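Local coordinates for 2-C-methyl-D-erythritol 2,4-cyclodiphosphate synthase (Francisella tularensis subsp. tularensis, PDB 3RE3), which probably catalyses the cyclisation of a CDP-linked methylerythritol 2-phosphate to 2-C-methyl-D-erythritol 2,4-cyclodiphosphate in isoprenoid precursor synthesis, at residues A[11-16]-A[46-51]; A[102-107]-A[133-138]. All coordinates share one frame; numbering follows the deposited sequence.

Overall arrangement
Both contacts are built on the four-stranded mixed sheet of the subunit, with their centres about 11 Å apart. Contact 1 comes first along the chain and sets helix 45-57 against the outermost strand 6-16; contact 2 follows, pairing strand 96-105 with the other outermost strand, 133-138. Strand 151-161 lies between strands 6-16 and 96-105, bonding to both. The contacts touch through Leu46, whose CD1 lies 4.1 Å from Ile104 CD1, so the start of the helix packs on the sheet face that carries Ile104 and Ile135. In the trimer, Thr138 of the second subunit packs on Asp13, placing the pyrophosphate site of contact 1 beside a strand end equivalent to that of contact 2.

Contact 1 (A[11-16]-A[46-51]); sequences GYDVHK and LIHALC. With POP (pyrophosphate 2-), chain E.
Asp13 on strand 11-16 faces His48 and Ala49 on helix 46-51, a helix-on-sheet packing within the alpha/beta half-sandwich of the YgbB (IspF) fold. The axes of the two segments approach to 6.1 Å and run roughly antiparallel, at 151°. Followed outward, Asp13 first rests its CB against the methyl of Ala49, CB to CB 4.0 Å. Its CG then stands anti to the backbone N (chi1 -161°), which carries the carboxylate past Ala49 to the His48 ring. There CG lies 3.7 Å above the ring plane of His48, displaced toward the rim, and OD2 comes to 3.3 Å from His48 CG over the same face. Both carboxylate oxygens end at the bound pyrophosphate, but OD1 is modelled too near P1 for an ordinary contact, so the detailed geometry at this tip is doubtful. The pyrophosphate also places O1 over that His48 face, 3.2 Å from CE1, while O5 approaches His15 CD2 obliquely at 3.3 Å. The pair Asp13 and His15 corresponds to the Asp-x-His sequence that, with a helix histidine in the place of His48, binds zinc in related synthases; this is consistent with an active-site pocket occupied here by pyrophosphate. Val14 packs on Thr140 of the second subunit, so the pocket lies at a subunit boundary. On the sheet side, Asp13 is held by backbone bonding to Thr154. At the start of the segment Gly11, which has no side chain, lets the helix come close: its CA makes a CA-H...O contact with Ala49 O, 3.2 Å long and 169° at the hydrogen.

Contact 2 (A[102-107]-A[133-138]); sequences CTIIAQ and INIKAT
Lys136 NZ is gripped by four groups: it bonds to Thr103 OG1 at 3.0 Å and more weakly to Cys102 O, forms a salt bridge with Asp101 and donates to the backbone O of His10 in the third subunit. Lys136 and its partners Thr103 and Cys102 lie on neighbouring parallel strands, 133-138 and 96-105, the two strands of a beta-alpha-beta unit whose connection contains helix 115-126. The ammonium reaches back across the strand pair because the lysine chain starts with CG between the backbone N and carbonyl carbon (chi1 50°) and bends again at chi3 and chi4. This course brings its CG alongside Cys102 O, while Thr103 OG1 has a further partner in His10 ND1 of the third subunit. The polar cluster on the face of Thr103 and Lys136 therefore ties the strand pair to the trimer interface, and the neighbouring carboxylate would be expected to favour the charged lysine. Between the strands, Cys102 O also accepts from Lys136 N at 2.8 Å. Ile104 N returns a bond to Lys136 O, and Ile104 O accepts from Thr138 N at 2.9 Å; Ile104 thus bonds through N and O to the residues flanking its partner Ala137, as a parallel pair requires. On the other face, Ile104 CD1 lies 3.8 Å from Ile135 CG2, and Met118 of helix 115-126 packs on both isoleucines. Pairing continues past the end of strand 102-105, where Ala106 N donates to Thr138 O at 3.1 Å.

Contact 1 (A[11-16]-A[46-51])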
loop_
_atom_site.group_PDB
_atom_site.type_symbol
_atom_site.label_atom_id
_atom_site.label_comp_id
_atom_site.label_asym_id
_atom_site.label_seq_id
_atom_site.Cartn_x
_atom_site.Cartn_y
_atom_site.Cartn_z
ATOM N N GLY A 11 -6.450 -0.792 4.649
ATOM C CA GLY A 11 -7.142 0.431 4.282
ATOM C C GLY A 11 -6.319 1.487 3.554
ATOM O O GLY A 11 -5.133 1.661 3.798
ATOM N N TYR A 12 -6.971 2.271 2.717
ATOM C CA TYR A 12 -6.310 3.425 2.115
ATOM C C TYR A 12 -7.268 4.590 2.042
ATOM O O TYR A 12 -8.313 4.494 1.411
ATOM C CB TYR A 12 -5.799 3.101 0.720
ATOM C CG TYR A 12 -5.220 4.295 0.006
ATOM C CD1 TYR A 12 -4.031 4.857 0.421
ATOM C CD2 TYR A 12 -5.868 4.867 -1.086
ATOM C CE1 TYR A 12 -3.490 5.945 -0.228
ATOM C CE2 TYR A 12 -5.337 5.967 -1.744
ATOM C CZ TYR A 12 -4.141 6.504 -1.310
ATOM O OH TYR A 12 -3.577 7.599 -1.954
ATOM N N ASP A 13 -6.907 5.706 2.645
ATOM C CA ASP A 13 -7.781 6.855 2.551
ATOM C C ASP A 13 -7.111 8.156 2.114
ATOM O O ASP A 13 -5.928 8.387 2.359
ATOM C CB ASP A 13 -8.564 7.062 3.841
ATOM C CG ASP A 13 -9.769 7.926 3.627
ATOM O OD1 ASP A 13 -10.316 7.878 2.507
ATOM O OD2 ASP A 13 -10.168 8.656 4.551
ATOM N N VAL A 14 -7.894 9.007 1.461
ATOM C CA VAL A 14 -7.402 10.318 1.052
ATOM C C VAL A 14 -8.353 11.392 1.514
ATOM O O VAL A 14 -9.561 11.234 1.422
ATOM C CB VAL A 14 -7.213 10.429 -0.467
ATOM C CG1 VAL A 14 -6.919 11.876 -0.847
ATOM C CG2 VAL A 14 -6.077 9.531 -0.917
ATOM N N HIS A 15 -7.790 12.467 2.046
ATOM C CA HIS A 15 -8.552 13.633 2.440
ATOM C C HIS A 15 -8.072 14.834 1.652
ATOM O O HIS A 15 -6.876 15.122 1.639
ATOM C CB HIS A 15 -8.371 13.920 3.918
ATOM C CG HIS A 15 -9.189 15.072 4.397
ATOM N ND1 HIS A 15 -8.660 16.112 5.128
ATOM C CD2 HIS A 15 -10.498 15.361 4.219
ATOM C CE1 HIS A 15 -9.613 16.987 5.392
ATOM N NE2 HIS A 15 -10.738 16.555 4.852
ATOM N N LYS A 16 -9.001 15.517 0.984
ATOM C CA LYS A 16 -8.699 16.779 0.327
ATOM C C LYS A 16 -8.875 17.926 1.316
ATOM O O LYS A 16 -9.929 18.061 1.940
ATOM C CB LYS A 16 -9.581 16.987 -0.916
ATOM C CG LYS A 16 -9.645 18.443 -1.410
ATOM C CD LYS A 16 -10.120 18.575 -2.865
ATOM C CE LYS A 16 -11.570 18.125 -3.058
ATOM N NZ LYS A 16 -11.941 17.973 -4.507
ATOM N N LEU A 46 -7.129 8.735 9.016
ATOM C CA LEU A 46 -6.499 7.548 9.592
ATOM C C LEU A 46 -7.528 6.557 10.127
ATOM O O LEU A 46 -7.488 5.376 9.809
ATOM C CB LEU A 46 -5.478 7.914 10.674
ATOM C CG LEU A 46 -4.651 6.720 11.156
ATOM C CD1 LEU A 46 -3.430 7.121 11.965
ATOM C CD2 LEU A 46 -5.516 5.806 11.975
ATOM N N ILE A 47 -8.450 7.039 10.946
ATOM C CA ILE A 47 -9.434 6.141 11.507
ATOM C C ILE A 47 -10.240 5.519 10.368
ATOM O O ILE A 47 -10.711 4.388 10.456
ATOM C CB ILE A 47 -10.332 6.848 12.525
ATOM C CG1 ILE A 47 -9.515 7.179 13.773
ATOM C CG2 ILE A 47 -11.541 5.984 12.876
ATOM C CD1 ILE A 47 -10.347 7.572 14.970
ATOM N N HIS A 48 -10.392 6.268 9.294
ATOM C CA HIS A 48 -11.105 5.764 8.134
ATOM C C HIS A 48 -10.355 4.594 7.483
ATOM O O HIS A 48 -10.913 3.507 7.330
ATOM C CB HIS A 48 -11.343 6.891 7.125
ATOM C CG HIS A 48 -12.289 6.527 6.025
ATOM N ND1 HIS A 48 -13.372 7.307 5.689
ATOM C CD2 HIS A 48 -12.303 5.474 5.173
ATOM C CE1 HIS A 48 -14.022 6.746 4.684
ATOM N NE2 HIS A 48 -13.394 5.634 4.354
ATOM N N ALA A 49 -9.093 4.801 7.122
ATOM C CA ALA A 49 -8.323 3.728 6.520
ATOM C C ALA A 49 -8.247 2.534 7.496
ATOM O O ALA A 49 -8.266 1.369 7.093
ATOM C CB ALA A 49 -6.940 4.220 6.159
ATOM N N LEU A 50 -8.182 2.840 8.788
ATOM C CA LEU A 50 -8.081 1.819 9.826
ATOM C C LEU A 50 -9.328 0.943 9.886
ATOM O O LEU A 50 -9.221 -0.268 9.910
ATOM C CB LEU A 50 -7.830 2.468 11.180
ATOM C CG LEU A 50 -7.817 1.539 12.378
ATOM C CD1 LEU A 50 -6.737 0.505 12.203
ATOM C CD2 LEU A 50 -7.572 2.334 13.643
ATOM N N CYS A 51 -10.506 1.561 9.913
ATOM C CA CYS A 51 -11.765 0.827 9.847
ATOM C C CYS A 51 -11.838 -0.027 8.594
ATOM O O CYS A 51 -12.218 -1.190 8.650
ATOM C CB CYS A 51 -12.947 1.784 9.873
ATOM S SG CYS A 51 -13.159 2.641 11.440
HETATM P P1 POP E . -12.471 9.736 1.896
HETATM O O1 POP E . -12.924 8.314 2.141
HETATM O O2 POP E . -11.607 9.769 0.656
HETATM O O3 POP E . -13.683 10.613 1.690
HETATM O O POP E . -11.630 10.265 3.173
HETATM P P2 POP E . -12.243 11.190 4.353
HETATM O O4 POP E . -11.315 11.103 5.541
HETATM O O5 POP E . -12.360 12.629 3.902
HETATM O O6 POP E . -13.601 10.676 4.775
#

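Contact 2 (A[102-107]-A[133-138])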
loop_
_atom_site.group_PDB
_atom_site.type_symbol
_atom_site.label_atom_id
_atom_site.label_comp_id
_atom_site.label_asym_id
_atom_site.label_seq_id
_atom_site.Cartn_x
_atom_site.Cartn_y
_atom_site.Cartn_z
ATOM N N CYS A 102 0.416 1.841 10.503
ATOM C CA CYS A 102 -0.164 2.971 9.770
ATOM C C CYS A 102 0.921 3.842 9.188
ATOM O O CYS A 102 1.920 4.146 9.855
ATOM C CB CYS A 102 -1.037 3.838 10.672
ATOM S SG CYS A 102 -2.334 2.973 11.546
ATOM N N THR A 103 0.723 4.230 7.932
ATOM C CA THR A 103 1.571 5.225 7.295
ATOM C C THR A 103 0.735 6.429 6.847
ATOM O O THR A 103 -0.091 6.343 5.945
ATOM C CB THR A 103 2.338 4.629 6.109
ATOM O OG1 THR A 103 3.007 3.438 6.530
ATOM C CG2 THR A 103 3.361 5.626 5.563
ATOM N N ILE A 104 0.958 7.552 7.505
ATOM C CA ILE A 104 0.365 8.811 7.096
ATOM C C ILE A 104 1.245 9.491 6.060
ATOM O O ILE A 104 2.430 9.706 6.296
ATOM C CB ILE A 104 0.216 9.748 8.290
ATOM C CG1 ILE A 104 -0.627 9.068 9.369
ATOM C CG2 ILE A 104 -0.383 11.081 7.853
ATOM C CD1 ILE A 104 -0.659 9.818 10.664
ATOM N N ILE A 105 0.660 9.810 4.913
ATOM C CA ILE A 105 1.382 10.498 3.850
ATOM C C ILE A 105 0.936 11.950 3.720
ATOM O O ILE A 105 -0.182 12.224 3.295
ATOM C CB ILE A 105 1.166 9.772 2.516
ATOM C CG1 ILE A 105 1.392 8.270 2.722
ATOM C CG2 ILE A 105 2.061 10.373 1.428
ATOM C CD1 ILE A 105 1.291 7.453 1.481
ATOM N N ALA A 106 1.807 12.874 4.112
ATOM C CA ALA A 106 1.463 14.299 4.110
ATOM C C ALA A 106 2.671 15.193 3.902
ATOM O O ALA A 106 3.736 14.913 4.436
ATOM C CB ALA A 106 0.800 14.657 5.401
ATOM N N GLN A 107 2.513 16.281 3.149
ATOM C CA GLN A 107 3.584 17.269 3.077
ATOM C C GLN A 107 3.479 18.153 4.310
ATOM O O GLN A 107 4.465 18.729 4.777
ATOM C CB GLN A 107 3.521 18.078 1.783
ATOM C CG GLN A 107 4.821 18.775 1.442
ATOM C CD GLN A 107 5.953 17.800 1.195
ATOM O OE1 GLN A 107 5.743 16.688 0.712
ATOM N NE2 GLN A 107 7.164 18.218 1.524
ATOM N N ILE A 133 -0.041 -1.009 17.935
ATOM C CA ILE A 133 -0.409 -0.107 16.828
ATOM C C ILE A 133 0.639 0.952 16.485
ATOM O O ILE A 133 0.891 1.876 17.247
ATOM C CB ILE A 133 -1.777 0.585 17.019
ATOM C CG1 ILE A 133 -1.920 1.695 15.980
ATOM C CG2 ILE A 133 -1.922 1.167 18.422
ATOM C CD1 ILE A 133 -3.356 2.155 15.770
ATOM N N ASN A 134 1.220 0.820 15.308
ATOM C CA ASN A 134 2.302 1.684 14.891
ATOM C C ASN A 134 1.778 2.718 13.918
ATOM O O ASN A 134 1.006 2.394 13.013
ATOM C CB ASN A 134 3.384 0.851 14.216
ATOM C CG ASN A 134 4.694 1.556 14.159
ATOM O OD1 ASN A 134 5.463 1.523 15.117
ATOM N ND2 ASN A 134 4.964 2.217 13.035
ATOM N N ILE A 135 2.206 3.962 14.109
ATOM C CA ILE A 135 1.827 5.073 13.243
ATOM C C ILE A 135 3.086 5.806 12.844
ATOM O O ILE A 135 3.782 6.368 13.699
ATOM C CB ILE A 135 0.947 6.095 13.990
ATOM C CG1 ILE A 135 -0.367 5.468 14.475
ATOM C CG2 ILE A 135 0.668 7.266 13.117
ATOM C CD1 ILE A 135 -1.155 6.388 15.394
ATOM N N LYS A 136 3.387 5.806 11.550
ATOM C CA LYS A 136 4.517 6.591 11.047
ATOM C C LYS A 136 4.062 7.602 9.987
ATOM O O LYS A 136 3.025 7.425 9.358
ATOM C CB LYS A 136 5.616 5.682 10.498
ATOM C CG LYS A 136 5.112 4.638 9.533
ATOM C CD LYS A 136 6.218 3.714 9.107
ATOM C CE LYS A 136 5.798 2.291 9.312
ATOM N NZ LYS A 136 4.382 2.114 8.878
ATOM N N ALA A 137 4.832 8.667 9.796
ATOM C CA ALA A 137 4.469 9.676 8.794
ATOM C C ALA A 137 5.610 9.916 7.814
ATOM O O ALA A 137 6.753 10.116 8.228
ATOM C CB ALA A 137 4.060 10.969 9.469
ATOM N N THR A 138 5.307 9.882 6.518
ATOM C CA THR A 138 6.310 10.229 5.509
ATOM C C THR A 138 5.786 11.318 4.551
ATOM O O THR A 138 4.635 11.741 4.636
ATOM C CB THR A 138 6.791 8.974 4.718
ATOM O OG1 THR A 138 8.002 9.262 3.996
ATOM C CG2 THR A 138 5.717 8.468 3.761
#